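Local coordinates for protein nucleoporin NUP145N (Chaetomium thermophilum, PDB 5HB6) that probably serves as a structural component of the nuclear pore complex and docks transport factors, this piece being its autopeptidase domain of the S59 family, at residues A[20-28]-A[39-50]; A[4-14]-A[50-60]. The protein carries 1 engineered substitution. All blocks are in the same frame, centred on the assembly; numbering follows the deposited sequence. Where two conformers were deposited one is given.

Contact 1 (20-28 with 39-50) and contact 2 (4-14 with 50-60) illustrate how neighbouring packing sites in a small domain share residues. Their centres lie about 11 Å apart, on the same side of the chain's centre, and Leu50 belongs to both. Along the chain, the segments of contact 1 fall between those of contact 2. The two also meet directly where strand 4-7 pairs with strand 28-31: Thr28 N lies 2.8 Å from Ser7 O, a probable hydrogen bond. A sulfate ion, probably from the crystallisation liquor, joins them at the other end, held by Arg21 NH2 of contact 1, Arg14 NH2 of contact 2 and the shared Leu50 N.

Contact 1 (A[20-28]-A[39-50]); sequences QRQRVVGFT and FKVPVDLSNINL. With SO4 (sulfate ion), chain D.
Arg21 and Leu45 satisfy each other twice over. The backbone carbonyl Arg21 O accepts from Leu45 N, while the side chain reaches back side-on to Leu45 O with two nitrogens, Arg21 NE at 2.8 Å and Arg21 NH2 at 3.1 Å. Both donors approach that oxygen from the same face of its carbonyl plane, NE from well above it, yet the oxygen lies close to the plane of the guanidinium. CG anti to the backbone N (chi1 -175°) and an extended chain carry the group along the 45-50 loop, with Leu50 CD1 over one guanidinium face. Its outer edge turns to a sulfate: Arg21 NH2 donates to O1 of the ion at 2.8 Å, and Leu50 N meets the same O1 almost straight on. Arg14, from helix 10-14, binds this sulfate too.

Val24 and Val43 exchange two backbone hydrogen bonds as a single antiparallel bridge, with Val24 N to Val43 O at 2.8 Å. Asp44 OD1 takes two donors from its own segment, Ser46 N and Ser46 OG; the distance from Ser46 OG to Asp44 OD1 is 2.6 Å. Beyond the bridge, water takes over where the chains part: one molecule accepts from Phe27 N and donates to Val24 O and Val41 O, and another donates to both Phe27 O and Phe39 O. Phe27 O also receives Phe39 N at 2.9 Å.

Beneath this polar network, Leu45 CD1 sits over the centre of the Phe27 ring, 3.8 Å from its centroid, a CH-pi contact. The Phe39 ring lies alongside, nearly parallel to that of Phe27 but offset so far that the two hardly overlap. Helix 10-14 adds Ile13 to this apolar patch. A single antiparallel bridge and the Asx turn at Asp44 thus join the chain before strand 28-31 to the loop after strand 35-39, beside the six-stranded sheet of the autopeptidase domain.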
loop_
_atom_site.group_PDB
_atom_site.type_symbol
_atom_site.label_atom_id
_atom_site.label_comp_id
_atom_site.label_asym_id
_atom_site.label_seq_id
_atom_site.Cartn_x
_atom_site.Cartn_y
_atom_site.Cartn_z
ATOM N N GLN A 20 10.515 3.752 20.340
ATOM C CA GLN A 20 9.617 2.868 19.602
ATOM C C GLN A 20 8.952 3.579 18.422
ATOM O O GLN A 20 8.839 3.005 17.335
ATOM C CB GLN A 20 8.556 2.325 20.550
ATOM C CG GLN A 20 9.089 1.326 21.554
ATOM C CD GLN A 20 8.139 1.092 22.723
ATOM O OE1 GLN A 20 7.277 1.921 23.028
ATOM N NE2 GLN A 20 8.301 -0.042 23.388
ATOM N N ARG A 21 8.511 4.826 18.608
ATOM C CA ARG A 21 7.789 5.513 17.543
ATOM C C ARG A 21 8.683 5.833 16.349
ATOM O O ARG A 21 8.169 6.062 15.249
ATOM C CB ARG A 21 7.098 6.771 18.082
ATOM C CG ARG A 21 6.218 7.472 17.051
ATOM C CD ARG A 21 5.206 8.465 17.645
ATOM N NE ARG A 21 4.536 9.201 16.567
ATOM C CZ ARG A 21 3.442 9.942 16.701
ATOM N NH1 ARG A 21 2.841 10.057 17.879
ATOM N NH2 ARG A 21 2.942 10.566 15.642
ATOM N N GLN A 22 10.002 5.821 16.534
ATOM C CA GLN A 22 10.951 6.014 15.442
ATOM C C GLN A 22 11.187 4.750 14.628
ATOM O O GLN A 22 11.879 4.821 13.611
ATOM C CB GLN A 22 12.286 6.544 15.984
ATOM C CG GLN A 22 12.177 7.985 16.440
ATOM C CD GLN A 22 13.476 8.570 16.932
ATOM O OE1 GLN A 22 14.530 7.943 16.856
ATOM N NE2 GLN A 22 13.403 9.791 17.447
ATOM N N ARG A 23 10.638 3.616 15.043
ATOM C CA ARG A 23 10.895 2.346 14.368
ATOM C C ARG A 23 9.671 1.441 14.507
ATOM O O ARG A 23 9.717 0.352 15.085
ATOM C CB ARG A 23 12.146 1.692 14.947
ATOM C CG ARG A 23 12.103 1.578 16.449
ATOM C CD ARG A 23 13.322 0.875 17.043
ATOM N NE ARG A 23 13.522 1.245 18.445
ATOM C CZ ARG A 23 12.827 0.765 19.478
ATOM N NH1 ARG A 23 11.861 -0.121 19.292
ATOM N NH2 ARG A 23 13.105 1.176 20.710
ATOM N N VAL A 24 8.540 1.889 13.971
ATOM C CA VAL A 24 7.302 1.120 14.042
ATOM C C VAL A 24 7.386 -0.010 13.020
ATOM O O VAL A 24 7.556 0.242 11.824
ATOM C CB VAL A 24 6.081 2.013 13.766
ATOM C CG1 VAL A 24 4.810 1.182 13.800
ATOM C CG2 VAL A 24 6.052 3.155 14.771
ATOM N N VAL A 25 7.222 -1.243 13.493
ATOM C CA VAL A 25 7.309 -2.448 12.674
ATOM C C VAL A 25 5.905 -2.889 12.298
ATOM O O VAL A 25 4.980 -2.842 13.122
ATOM C CB VAL A 25 8.042 -3.559 13.453
ATOM C CG1 VAL A 25 8.023 -4.877 12.699
ATOM C CG2 VAL A 25 9.476 -3.138 13.747
ATOM N N GLY A 26 5.743 -3.328 11.057
ATOM C CA GLY A 26 4.465 -3.837 10.608
ATOM C C GLY A 26 3.436 -2.780 10.308
ATOM O O GLY A 26 2.235 -3.082 10.305
ATOM N N PHE A 27 3.866 -1.540 10.073
ATOM C CA PHE A 27 2.914 -0.459 9.858
ATOM C C PHE A 27 2.152 -0.706 8.562
ATOM O O PHE A 27 2.753 -0.928 7.515
ATOM C CB PHE A 27 3.612 0.901 9.844
ATOM C CG PHE A 27 2.665 2.057 9.825
ATOM C CD1 PHE A 27 1.703 2.202 10.813
ATOM C CD2 PHE A 27 2.713 3.001 8.812
ATOM C CE1 PHE A 27 0.831 3.265 10.788
ATOM C CE2 PHE A 27 1.849 4.076 8.811
ATOM C CZ PHE A 27 0.900 4.187 9.776
ATOM N N THR A 28 0.829 -0.619 8.648
ATOM C CA THR A 28 -0.063 -0.967 7.550
ATOM C C THR A 28 -1.153 0.086 7.509
ATOM O O THR A 28 -1.733 0.394 8.549
ATOM C CB THR A 28 -0.699 -2.343 7.788
ATOM O OG1 THR A 28 0.340 -3.316 7.920
ATOM C CG2 THR A 28 -1.588 -2.767 6.647
ATOM N N PHE A 39 4.145 -1.489 5.034
ATOM C CA PHE A 39 5.536 -1.063 4.944
ATOM C C PHE A 39 6.448 -2.191 5.416
ATOM O O PHE A 39 6.202 -2.811 6.462
ATOM C CB PHE A 39 5.733 0.264 5.681
ATOM C CG PHE A 39 4.896 1.368 5.081
ATOM C CD1 PHE A 39 5.350 2.066 3.971
ATOM C CD2 PHE A 39 3.625 1.640 5.551
ATOM C CE1 PHE A 39 4.575 3.043 3.379
ATOM C CE2 PHE A 39 2.827 2.597 4.950
ATOM C CZ PHE A 39 3.304 3.302 3.857
ATOM N N LYS A 40 7.491 -2.454 4.645
ATOM C CA LYS A 40 8.282 -3.660 4.809
ATOM C C LYS A 40 9.445 -3.496 5.776
ATOM O O LYS A 40 10.014 -4.505 6.194
ATOM C CB LYS A 40 8.787 -4.143 3.437
ATOM C CG LYS A 40 7.646 -4.718 2.574
ATOM C CD LYS A 40 8.021 -4.940 1.118
ATOM C CE LYS A 40 9.087 -5.970 0.971
ATOM N NZ LYS A 40 9.353 -6.226 -0.481
ATOM N N VAL A 41 9.753 -2.275 6.190
ATOM C CA VAL A 41 10.856 -1.996 7.106
ATOM C C VAL A 41 10.268 -1.159 8.229
ATOM O O VAL A 41 9.156 -0.613 8.097
ATOM C CB VAL A 41 11.999 -1.237 6.392
ATOM C CG1 VAL A 41 12.623 -2.094 5.310
ATOM C CG2 VAL A 41 11.481 0.063 5.801
ATOM N N PRO A 42 10.982 -1.028 9.349
ATOM C CA PRO A 42 10.483 -0.146 10.408
ATOM C C PRO A 42 10.413 1.271 9.876
ATOM O O PRO A 42 11.278 1.700 9.107
ATOM C CB PRO A 42 11.533 -0.274 11.521
ATOM C CG PRO A 42 12.234 -1.545 11.245
ATOM C CD PRO A 42 12.254 -1.675 9.736
ATOM N N VAL A 43 9.364 1.988 10.269
ATOM C CA VAL A 43 9.168 3.360 9.815
ATOM C C VAL A 43 9.192 4.321 10.995
ATOM O O VAL A 43 8.705 4.021 12.089
ATOM C CB VAL A 43 7.872 3.536 8.992
ATOM C CG1 VAL A 43 7.999 2.835 7.635
ATOM C CG2 VAL A 43 6.674 3.040 9.743
ATOM N N ASP A 44 9.724 5.506 10.741
ATOM C CA ASP A 44 9.817 6.555 11.754
ATOM C C ASP A 44 8.555 7.402 11.650
ATOM O O ASP A 44 8.375 8.140 10.680
ATOM C CB ASP A 44 11.068 7.396 11.511
ATOM C CG ASP A 44 11.282 8.471 12.572
ATOM O OD1 ASP A 44 10.403 8.670 13.447
ATOM O OD2 ASP A 44 12.341 9.124 12.503
ATOM N N LEU A 45 7.657 7.258 12.622
ATOM C CA LEU A 45 6.418 8.019 12.650
ATOM C C LEU A 45 6.464 9.142 13.669
ATOM O O LEU A 45 5.423 9.731 13.969
ATOM C CB LEU A 45 5.227 7.099 12.931
ATOM C CG LEU A 45 5.039 5.894 12.004
ATOM C CD1 LEU A 45 3.794 5.114 12.371
ATOM C CD2 LEU A 45 4.983 6.339 10.557
ATOM N N SER A 46 7.650 9.454 14.196
ATOM C CA SER A 46 7.753 10.447 15.262
ATOM C C SER A 46 7.334 11.837 14.804
ATOM O O SER A 46 6.923 12.656 15.634
ATOM C CB SER A 46 9.178 10.473 15.832
ATOM O OG SER A 46 10.129 10.878 14.863
ATOM N N ASN A 47 7.437 12.133 13.508
ATOM C CA ASN A 47 7.105 13.453 12.980
ATOM C C ASN A 47 6.066 13.391 11.861
ATOM O O ASN A 47 6.075 14.219 10.945
ATOM C CB ASN A 47 8.370 14.193 12.554
ATOM C CG ASN A 47 9.160 14.707 13.748
ATOM O OD1 ASN A 47 10.274 14.256 14.014
ATOM N ND2 ASN A 47 8.572 15.646 14.487
ATOM N N ILE A 48 5.147 12.428 11.946
ATOM C CA ILE A 48 4.004 12.329 11.048
ATOM C C ILE A 48 2.740 12.581 11.858
ATOM O O ILE A 48 2.608 12.089 12.986
ATOM C CB ILE A 48 3.983 10.942 10.378
ATOM C CG1 ILE A 48 5.134 10.862 9.373
ATOM C CG2 ILE A 48 2.650 10.685 9.700
ATOM C CD1 ILE A 48 5.414 9.482 8.847
ATOM N N ASN A 49 1.819 13.360 11.288
ATOM C CA ASN A 49 0.552 13.691 11.937
ATOM C C ASN A 49 -0.439 12.566 11.685
ATOM O O ASN A 49 -1.042 12.474 10.610
ATOM C CB ASN A 49 0.017 15.010 11.395
ATOM C CG ASN A 49 -1.287 15.445 12.063
ATOM O OD1 ASN A 49 -1.832 14.746 12.920
ATOM N ND2 ASN A 49 -1.786 16.617 11.672
ATOM N N LEU A 50 -0.616 11.705 12.683
ATOM C CA LEU A 50 -1.468 10.539 12.521
ATOM C C LEU A 50 -2.933 10.907 12.375
ATOM O O LEU A 50 -3.722 10.075 11.923
ATOM C CB LEU A 50 -1.289 9.590 13.700
ATOM C CG LEU A 50 0.109 9.030 13.910
ATOM C CD1 LEU A 50 0.178 8.394 15.284
ATOM C CD2 LEU A 50 0.408 8.015 12.838
HETATM S S SO4 D . -0.201 12.686 16.323
HETATM O O1 SO4 D . 0.692 12.236 15.252
HETATM O O2 SO4 D . 0.071 11.900 17.526
HETATM O O3 SO4 D . -1.588 12.545 15.877
HETATM O O4 SO4 D . 0.048 14.095 16.605
HETATM O O HOH W 1 6.572 -0.638 9.378
HETATM O O HOH W 2 7.637 -3.661 8.926
HETATM O O HOH W 3 3.684 -3.522 7.269
#

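Contact 2 (A[4-14]-A[50-60]); sequences YWMSPTADDIR and LDDLFGTIVIL. With SO4 (sulfate ion), chain D.
Tyr4 and Phe54 press together where strand 4-7, an outermost strand of the six-stranded antiparallel sheet of the S59 autopeptidase domain, meets the loop leading to strand 58-61, one half of a separate two-stranded sheet. The two aromatic side chains run antiparallel to one another, so each ring receives the other's CB over a face in a reciprocal CH-pi contact: Tyr4 CB lies 3.5 Å from the Phe54 centroid and Phe54 CB 3.7 Å from the Tyr4 centroid. The ring planes, 18° apart, are displaced enough to overlap little. At the far end of its ring Tyr4 OH accepts Leu60 N at 2.9 Å in a nearly straight bond, which ties the tyrosine to strand 58-61.

The backbone of Trp5 runs close by the outer end of the Phe54 ring, whose CZ touches Trp5 C. Met6 comes next; a bend at its last torsion (chi3 79°) brings CE to 3.5 Å from Phe54 CZ, while SD faces Leu50 CD2. Thr9 with Asp12 forms a capping box that starts helix 10-14, the helix that carries Ala10, Ile13 and Arg14: Asp12 N donates to Thr9 OG1, and Thr9 N returns a bond to Asp12 OD2.

From this helix Ala10 CB meets Leu50 CB, and Ile13 CG2 packs on Leu50 CD1 at 3.8 Å. One turn after Ala10, Arg14 lays a guanidinium face over Ala10 CB and links Asp11 to Asp51 in a salt-bridge network, although both of its links to these carboxylates are weakly directed. The bound sulfate is held more firmly at the guanidinium edge, with Arg14 NE reaching O2 at 3.1 Å and Arg14 NH2 donating to sulfate O3 at 2.8 Å.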
loop_
_atom_site.group_PDB
_atom_site.type_symbol
_atom_site.label_atom_id
_atom_site.label_comp_id
_atom_site.label_asym_id
_atom_site.label_seq_id
_atom_site.Cartn_x
_atom_site.Cartn_y
_atom_site.Cartn_z
ATOM N N TYR A 4 -10.923 3.999 6.029
ATOM C CA TYR A 4 -9.493 3.824 6.223
ATOM C C TYR A 4 -9.208 3.292 7.621
ATOM O O TYR A 4 -9.968 3.524 8.561
ATOM C CB TYR A 4 -8.784 5.160 6.119
ATOM C CG TYR A 4 -8.452 5.727 4.760
ATOM C CD1 TYR A 4 -7.227 5.451 4.165
ATOM C CD2 TYR A 4 -9.319 6.614 4.102
ATOM C CE1 TYR A 4 -6.877 6.018 2.970
ATOM C CE2 TYR A 4 -8.965 7.187 2.895
ATOM C CZ TYR A 4 -7.741 6.894 2.345
ATOM O OH TYR A 4 -7.358 7.433 1.144
ATOM N N TRP A 5 -8.073 2.601 7.752
ATOM C CA TRP A 5 -7.592 2.153 9.055
ATOM C C TRP A 5 -6.072 2.081 8.994
ATOM O O TRP A 5 -5.472 2.051 7.912
ATOM C CB TRP A 5 -8.205 0.802 9.448
ATOM C CG TRP A 5 -8.052 -0.218 8.371
ATOM C CD1 TRP A 5 -8.936 -0.483 7.347
ATOM C CD2 TRP A 5 -6.939 -1.074 8.168
ATOM N NE1 TRP A 5 -8.432 -1.465 6.546
ATOM C CE2 TRP A 5 -7.217 -1.867 7.041
ATOM C CE3 TRP A 5 -5.751 -1.288 8.864
ATOM C CZ2 TRP A 5 -6.328 -2.832 6.559
ATOM C CZ3 TRP A 5 -4.868 -2.252 8.398
ATOM C CH2 TRP A 5 -5.153 -3.009 7.246
ATOM N N MET A 6 -5.444 2.027 10.159
ATOM C CA MET A 6 -4.014 1.738 10.246
ATOM C C MET A 6 -3.756 0.732 11.360
ATOM O O MET A 6 -4.517 0.647 12.325
ATOM C CB MET A 6 -3.168 3.011 10.443
ATOM C CG MET A 6 -3.307 3.691 11.802
ATOM S SD MET A 6 -2.369 5.213 12.050
ATOM C CE MET A 6 -3.419 6.387 11.198
ATOM N N SER A 7 -2.649 0.017 11.222
ATOM C CA SER A 7 -2.209 -0.954 12.218
ATOM C C SER A 7 -0.693 -0.877 12.314
ATOM O O SER A 7 -0.021 -0.880 11.287
ATOM C CB SER A 7 -2.618 -2.360 11.775
ATOM O OG SER A 7 -2.263 -3.312 12.755
ATOM N N PRO A 8 -0.120 -0.772 13.505
ATOM C CA PRO A 8 -0.761 -0.439 14.780
ATOM C C PRO A 8 -1.626 0.811 14.670
ATOM O O PRO A 8 -1.415 1.635 13.765
ATOM C CB PRO A 8 0.436 -0.169 15.711
ATOM C CG PRO A 8 1.578 -0.895 15.106
ATOM C CD PRO A 8 1.345 -0.774 13.616
ATOM N N THR A 9 -2.644 0.895 15.514
ATOM C CA THR A 9 -3.561 2.016 15.447
ATOM C C THR A 9 -2.844 3.300 15.830
ATOM O O THR A 9 -1.811 3.289 16.515
ATOM C CB THR A 9 -4.753 1.811 16.380
ATOM O OG1 THR A 9 -4.297 1.793 17.741
ATOM C CG2 THR A 9 -5.499 0.534 16.048
ATOM N N ALA A 10 -3.458 4.434 15.468
ATOM C CA ALA A 10 -2.920 5.719 15.894
ATOM C C ALA A 10 -2.780 5.782 17.411
ATOM O O ALA A 10 -1.763 6.272 17.930
ATOM C CB ALA A 10 -3.813 6.843 15.381
ATOM N N ASP A 11 -3.761 5.243 18.143
ATOM C CA ASP A 11 -3.670 5.235 19.609
ATOM C C ASP A 11 -2.529 4.349 20.109
ATOM O O ASP A 11 -1.829 4.715 21.066
ATOM C CB ASP A 11 -5.004 4.794 20.220
ATOM C CG ASP A 11 -6.066 5.900 20.205
ATOM O OD1 ASP A 11 -5.718 7.095 20.040
ATOM O OD2 ASP A 11 -7.258 5.574 20.392
ATOM N N ASP A 12 -2.320 3.186 19.470
ATOM C CA ASP A 12 -1.189 2.328 19.806
ATOM C C ASP A 12 0.115 3.091 19.621
ATOM O O ASP A 12 1.036 2.991 20.434
ATOM C CB ASP A 12 -1.107 1.119 18.850
ATOM C CG ASP A 12 -2.203 0.044 19.037
ATOM O OD1 ASP A 12 -2.803 -0.058 20.140
ATOM O OD2 ASP A 12 -2.400 -0.750 18.028
ATOM N N ILE A 13 0.232 3.819 18.511
ATOM C CA ILE A 13 1.483 4.500 18.189
ATOM C C ILE A 13 1.718 5.660 19.149
ATOM O O ILE A 13 2.846 5.892 19.613
ATOM C CB ILE A 13 1.455 4.951 16.719
ATOM C CG1 ILE A 13 1.403 3.721 15.800
ATOM C CG2 ILE A 13 2.682 5.797 16.397
ATOM C CD1 ILE A 13 0.948 4.045 14.399
ATOM N N ARG A 14 0.653 6.381 19.496
ATOM C CA ARG A 14 0.788 7.478 20.449
ATOM C C ARG A 14 1.241 6.984 21.816
ATOM O O ARG A 14 1.888 7.721 22.583
ATOM C CB ARG A 14 -0.551 8.202 20.554
ATOM C CG ARG A 14 -0.830 9.094 19.364
ATOM C CD ARG A 14 -2.292 9.507 19.281
ATOM N NE ARG A 14 -2.535 10.239 18.043
ATOM C CZ ARG A 14 -3.660 10.186 17.341
ATOM N NH1 ARG A 14 -4.680 9.442 17.742
ATOM N NH2 ARG A 14 -3.762 10.889 16.226
ATOM N N LEU A 50 -0.616 11.705 12.683
ATOM C CA LEU A 50 -1.468 10.539 12.521
ATOM C C LEU A 50 -2.933 10.907 12.375
ATOM O O LEU A 50 -3.722 10.075 11.923
ATOM C CB LEU A 50 -1.289 9.590 13.700
ATOM C CG LEU A 50 0.109 9.030 13.910
ATOM C CD1 LEU A 50 0.178 8.394 15.284
ATOM C CD2 LEU A 50 0.408 8.015 12.838
ATOM N N ASP A 51 -3.315 12.129 12.745
ATOM C CA ASP A 51 -4.681 12.591 12.564
ATOM C C ASP A 51 -4.920 13.173 11.182
ATOM O O ASP A 51 -6.059 13.524 10.858
ATOM C CB ASP A 51 -5.032 13.638 13.623
ATOM C CG ASP A 51 -5.483 13.014 14.933
ATOM O OD1 ASP A 51 -6.139 11.943 14.896
ATOM O OD2 ASP A 51 -5.173 13.586 15.996
ATOM N N ASP A 52 -3.885 13.293 10.360
ATOM C CA ASP A 52 -4.035 13.811 9.013
ATOM C C ASP A 52 -3.154 12.986 8.097
ATOM O O ASP A 52 -2.305 13.493 7.364
ATOM C CB ASP A 52 -3.704 15.295 8.937
ATOM C CG ASP A 52 -4.164 15.915 7.639
ATOM O OD1 ASP A 52 -5.099 15.353 7.024
ATOM O OD2 ASP A 52 -3.596 16.956 7.233
ATOM N N LEU A 53 -3.371 11.676 8.151
ATOM C CA LEU A 53 -2.662 10.705 7.336
ATOM C C LEU A 53 -3.549 10.167 6.224
ATOM O O LEU A 53 -3.185 10.238 5.039
ATOM C CB LEU A 53 -2.193 9.555 8.233
ATOM C CG LEU A 53 -1.137 8.600 7.685
ATOM C CD1 LEU A 53 -0.304 8.020 8.836
ATOM C CD2 LEU A 53 -1.794 7.496 6.900
ATOM N N PHE A 54 -4.726 9.656 6.578
ATOM C CA PHE A 54 -5.622 9.052 5.599
ATOM C C PHE A 54 -6.058 10.101 4.591
ATOM O O PHE A 54 -6.569 11.162 4.969
ATOM C CB PHE A 54 -6.877 8.513 6.298
ATOM C CG PHE A 54 -6.628 7.464 7.359
ATOM C CD1 PHE A 54 -5.657 6.470 7.220
ATOM C CD2 PHE A 54 -7.424 7.464 8.487
ATOM C CE1 PHE A 54 -5.501 5.535 8.202
ATOM C CE2 PHE A 54 -7.275 6.512 9.447
ATOM C CZ PHE A 54 -6.306 5.547 9.316
ATOM N N GLY A 55 -5.899 9.790 3.307
ATOM C CA GLY A 55 -6.348 10.698 2.274
ATOM C C GLY A 55 -5.493 11.926 2.082
ATOM O O GLY A 55 -5.815 12.758 1.223
ATOM N N THR A 56 -4.399 12.048 2.829
ATOM C CA THR A 56 -3.532 13.219 2.806
ATOM C C THR A 56 -2.097 12.780 2.535
ATOM O O THR A 56 -1.451 13.293 1.621
ATOM C CB THR A 56 -3.639 13.945 4.143
ATOM O OG1 THR A 56 -4.980 14.430 4.297
ATOM C CG2 THR A 56 -2.688 15.106 4.204
ATOM N N ILE A 57 -1.584 11.868 3.359
ATOM C CA ILE A 57 -0.275 11.252 3.138
ATOM C C ILE A 57 -0.404 9.966 2.325
ATOM O O ILE A 57 0.283 9.778 1.317
ATOM C CB ILE A 57 0.420 10.990 4.498
ATOM C CG1 ILE A 57 0.721 12.310 5.226
ATOM C CG2 ILE A 57 1.708 10.211 4.299
ATOM C CD1 ILE A 57 1.395 12.146 6.591
ATOM N N VAL A 58 -1.282 9.069 2.765
ATOM C CA VAL A 58 -1.553 7.813 2.079
ATOM C C VAL A 58 -2.959 7.906 1.512
ATOM O O VAL A 58 -3.927 8.068 2.261
ATOM C CB VAL A 58 -1.394 6.604 3.015
ATOM C CG1 VAL A 58 -1.688 5.307 2.258
ATOM C CG2 VAL A 58 -0.003 6.592 3.656
ATOM N N ILE A 59 -3.073 7.780 0.192
ATOM C CA ILE A 59 -4.360 7.885 -0.492
ATOM C C ILE A 59 -4.642 6.538 -1.124
ATOM O O ILE A 59 -3.853 6.063 -1.956
ATOM C CB ILE A 59 -4.388 8.989 -1.562
ATOM C CG1 ILE A 59 -4.125 10.350 -0.930
ATOM C CG2 ILE A 59 -5.745 9.043 -2.212
ATOM C CD1 ILE A 59 -2.702 10.715 -0.869
ATOM N N LEU A 60 -5.773 5.950 -0.752
ATOM C CA LEU A 60 -6.222 4.666 -1.270
ATOM C C LEU A 60 -7.572 4.864 -1.936
ATOM O O LEU A 60 -8.561 5.158 -1.276
ATOM C CB LEU A 60 -6.311 3.645 -0.133
ATOM C CG LEU A 60 -4.949 3.226 0.409
ATOM C CD1 LEU A 60 -5.070 2.421 1.677
ATOM C CD2 LEU A 60 -4.207 2.394 -0.615
HETATM S S SO4 D . -0.201 12.686 16.323
HETATM O O1 SO4 D . 0.692 12.236 15.252
HETATM O O2 SO4 D . 0.071 11.900 17.526
HETATM O O3 SO4 D . -1.588 12.545 15.877
HETATM O O4 SO4 D . 0.048 14.095 16.605
#